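Local structure of anopheles gambiae adenosine kinase (3LOO) at residues Gly123-Tyr128 with Arg171-Gly176. The protein is an adenosine kinase of the pfkB family that phosphorylates adenosine to AMP with ATP as the phosphate donor. Residues are numbered along the deposited sequence; the frame is centred on the assembly and turned at random.
Sequences GVNVQY and RAYLQG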
ATOM      1  N   GLY A 123       4.290  -9.948 -13.329  1.00 25.78           N
ATOM      2  CA  GLY A 123       3.565  -9.307 -14.433  1.00 25.08           C
ATOM      3  C   GLY A 123       3.511  -7.772 -14.358  1.00 25.38           C
ATOM      4  O   GLY A 123       2.973  -7.108 -15.250  1.00 24.46           O
ATOM      5  N   VAL A 124       4.078  -7.186 -13.300  1.00 23.61           N
ATOM      6  CA  VAL A 124       4.150  -5.727 -13.236  1.00 23.05           C
ATOM      7  C   VAL A 124       5.096  -5.161 -14.267  1.00 23.95           C
ATOM      8  O   VAL A 124       6.222  -5.676 -14.474  1.00 24.39           O
ATOM      9  CB  VAL A 124       4.563  -5.256 -11.800  1.00 23.17           C
ATOM     10  CG1 VAL A 124       4.493  -3.738 -11.674  1.00 19.54           C
ATOM     11  CG2 VAL A 124       3.655  -5.952 -10.760  1.00 22.31           C
ATOM     12  N   ASN A 125       4.656  -4.075 -14.899  1.00 23.98           N
ATOM     13  CA  ASN A 125       5.535  -3.240 -15.669  1.00 24.40           C
ATOM     14  C   ASN A 125       6.187  -2.264 -14.671  1.00 24.70           C
ATOM     15  O   ASN A 125       5.589  -1.252 -14.300  1.00 23.39           O
ATOM     16  CB  ASN A 125       4.754  -2.500 -16.771  1.00 23.11           C
ATOM     17  CG  ASN A 125       5.630  -1.562 -17.574  1.00 25.52           C
ATOM     18  OD1 ASN A 125       6.825  -1.467 -17.316  1.00 27.27           O
ATOM     19  ND2 ASN A 125       5.047  -0.860 -18.559  1.00 23.41           N
ATOM     20  N   VAL A 126       7.417  -2.560 -14.254  1.00 25.96           N
ATOM     21  CA  VAL A 126       8.087  -1.687 -13.290  1.00 26.31           C
ATOM     22  C   VAL A 126       8.818  -0.573 -14.017  1.00 25.49           C
ATOM     23  O   VAL A 126       9.580  -0.821 -14.939  1.00 25.82           O
ATOM     24  CB  VAL A 126       9.081  -2.410 -12.337  1.00 27.22           C
ATOM     25  CG1 VAL A 126       8.439  -3.652 -11.763  1.00 26.65           C
ATOM     26  CG2 VAL A 126      10.324  -2.739 -13.050  1.00 30.33           C
ATOM     27  N   GLN A 127       8.554   0.642 -13.588  1.00 24.52           N
ATOM     28  CA  GLN A 127       9.171   1.813 -14.202  1.00 24.75           C
ATOM     29  C   GLN A 127       9.915   2.581 -13.124  1.00 24.73           C
ATOM     30  O   GLN A 127       9.523   3.673 -12.713  1.00 23.80           O
ATOM     31  CB  GLN A 127       8.100   2.618 -14.915  1.00 24.48           C
ATOM     32  CG  GLN A 127       7.507   1.854 -16.107  1.00 22.80           C
ATOM     33  CD  GLN A 127       8.466   1.743 -17.291  1.00 26.33           C
ATOM     34  OE1 GLN A 127       8.521   0.706 -17.970  1.00 28.31           O
ATOM     35  NE2 GLN A 127       9.203   2.819 -17.567  1.00 20.89           N
ATOM     36  N   TYR A 128      10.961   1.927 -12.611  1.00 25.58           N
ATOM     37  CA  TYR A 128      11.761   2.474 -11.502  1.00 26.90           C
ATOM     38  C   TYR A 128      12.608   3.661 -11.963  1.00 27.02           C
ATOM     39  O   TYR A 128      13.295   3.574 -12.979  1.00 27.22           O
ATOM     40  CB  TYR A 128      12.732   1.434 -10.928  1.00 25.13           C
ATOM     41  CG  TYR A 128      12.162   0.237 -10.176  1.00 23.65           C
ATOM     42  CD1 TYR A 128      10.933   0.277  -9.482  1.00 22.32           C
ATOM     43  CD2 TYR A 128      12.881  -0.952 -10.153  1.00 25.74           C
ATOM     44  CE1 TYR A 128      10.464  -0.877  -8.788  1.00 22.80           C
ATOM     45  CE2 TYR A 128      12.435  -2.076  -9.446  1.00 25.35           C
ATOM     46  CZ  TYR A 128      11.231  -2.038  -8.773  1.00 23.80           C
ATOM     47  OH  TYR A 128      10.825  -3.214  -8.114  1.00 25.07           O
ATOM     48  N   ARG A 171       4.887  10.107 -19.215  1.00 34.47           N
ATOM     49  CA  ARG A 171       3.631  10.835 -19.398  1.00 35.10           C
ATOM     50  C   ARG A 171       2.597  10.122 -20.265  1.00 32.93           C
ATOM     51  O   ARG A 171       1.404  10.248 -20.004  1.00 33.18           O
ATOM     52  CB  ARG A 171       3.821  12.315 -19.774  1.00 36.12           C
ATOM     53  CG  ARG A 171       4.666  12.580 -20.966  1.00 42.95           C
ATOM     54  CD  ARG A 171       5.429  13.931 -20.830  1.00 52.19           C
ATOM     55  NE  ARG A 171       4.568  15.052 -20.450  1.00 57.74           N
ATOM     56  CZ  ARG A 171       3.738  15.684 -21.284  1.00 61.63           C
ATOM     57  NH1 ARG A 171       3.642  15.310 -22.560  1.00 62.73           N
ATOM     58  NH2 ARG A 171       2.998  16.698 -20.841  1.00 63.32           N
ATOM     59  N   ALA A 172       3.040   9.342 -21.256  1.00 30.63           N
ATOM     60  CA  ALA A 172       2.099   8.505 -22.016  1.00 29.46           C
ATOM     61  C   ALA A 172       1.448   7.439 -21.089  1.00 27.90           C
ATOM     62  O   ALA A 172       0.262   7.148 -21.184  1.00 27.51           O
ATOM     63  CB  ALA A 172       2.807   7.839 -23.232  1.00 28.80           C
ATOM     64  N   TYR A 173       2.238   6.894 -20.175  1.00 27.03           N
ATOM     65  CA  TYR A 173       1.709   5.938 -19.177  1.00 26.85           C
ATOM     66  C   TYR A 173       0.650   6.582 -18.244  1.00 26.28           C
ATOM     67  O   TYR A 173      -0.392   5.986 -18.008  1.00 25.14           O
ATOM     68  CB  TYR A 173       2.824   5.364 -18.336  1.00 26.24           C
ATOM     69  CG  TYR A 173       3.698   4.315 -18.997  1.00 27.92           C
ATOM     70  CD1 TYR A 173       3.162   3.369 -19.891  1.00 28.90           C
ATOM     71  CD2 TYR A 173       5.056   4.224 -18.674  1.00 25.94           C
ATOM     72  CE1 TYR A 173       3.983   2.379 -20.467  1.00 28.73           C
ATOM     73  CE2 TYR A 173       5.873   3.232 -19.229  1.00 26.06           C
ATOM     74  CZ  TYR A 173       5.319   2.318 -20.131  1.00 26.89           C
ATOM     75  OH  TYR A 173       6.109   1.330 -20.664  1.00 26.17           O
ATOM     76  N   LEU A 174       0.888   7.811 -17.790  1.00 27.22           N
ATOM     77  CA  LEU A 174      -0.105   8.532 -16.961  1.00 28.38           C
ATOM     78  C   LEU A 174      -1.364   8.828 -17.794  1.00 29.01           C
ATOM     79  O   LEU A 174      -2.493   8.613 -17.336  1.00 28.04           O
ATOM     80  CB  LEU A 174       0.484   9.836 -16.394  1.00 28.59           C
ATOM     81  CG  LEU A 174       1.558   9.650 -15.313  1.00 29.53           C
ATOM     82  CD1 LEU A 174       2.031  11.032 -14.866  1.00 27.09           C
ATOM     83  CD2 LEU A 174       1.044   8.826 -14.104  1.00 26.89           C
ATOM     84  N   GLN A 175      -1.155   9.286 -19.030  1.00 30.30           N
ATOM     85  CA  GLN A 175      -2.286   9.641 -19.915  1.00 30.80           C
ATOM     86  C   GLN A 175      -3.148   8.446 -20.227  1.00 30.02           C
ATOM     87  O   GLN A 175      -4.362   8.587 -20.308  1.00 30.58           O
ATOM     88  CB  GLN A 175      -1.791  10.273 -21.215  1.00 32.09           C
ATOM     89  CG  GLN A 175      -1.315  11.700 -21.006  1.00 37.11           C
ATOM     90  CD  GLN A 175      -0.883  12.409 -22.305  1.00 45.09           C
ATOM     91  OE1 GLN A 175      -0.103  13.374 -22.274  1.00 46.56           O
ATOM     92  NE2 GLN A 175      -1.406  11.949 -23.442  1.00 47.18           N
ATOM     93  N   GLY A 176      -2.538   7.267 -20.367  1.00 29.07           N
ATOM     94  CA  GLY A 176      -3.280   6.045 -20.723  1.00 26.76           C
ATOM     95  C   GLY A 176      -3.896   5.272 -19.577  1.00 26.93           C
ATOM     96  O   GLY A 176      -4.667   4.318 -19.787  1.00 25.58           O
TER
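N125 and Q127 lie on an extended strand and meet Y173 of a helix, with the backbones held well apart: the closest CA atoms, those of Q127 and Y173, are 9.9 Å from each other, so the gap is bridged by side chains, chiefly the long Y173. At the start of 123-128, G123 ends helix 110-122 in a Schellman motif; its positive phi of 114° is a conformation glycine takes easily, having no CB to press on the carbonyl before it. The chain then extends, and N125 and Q127, two residues apart on the strand, both turn toward the helix, while V126 between them packs on E116 and A119 of helix 110-122. Across the gap, 171-176 is helical, with Q175 N bonded to R171 O at 2.9 Å.

Strand 125-131 is an outermost strand of the large sheet, parallel to its neighbour 100-107, and helices flank the sheet on its two sides in the alpha/beta layout of pfkB kinases. Helix 110-122 covers one face; helix 168-176, which leads into strand 179-183, sends Y173 to the other.

Tyrosine suits this place by its length and by a phenol that brings a polar end to two amides. With CG anti to its own carbonyl carbon (chi1 -75°), the ring reaches the strand, also touching I101. The short N125 amide faces the phenol end from the opposite direction, its plane 85° from the ring; modelled N125 ND2 lies 3.2 Å from Y173 OH, though which amide atom faces the hydroxyl is uncertain. Q127, longer and bent at chi2, crosses the ring at about a right angle, with Q127 CD 3.6 Å from Y173 CE2. Its methylene Q127 CG adds an aliphatic contact, 3.8 Å from Y173 CE2.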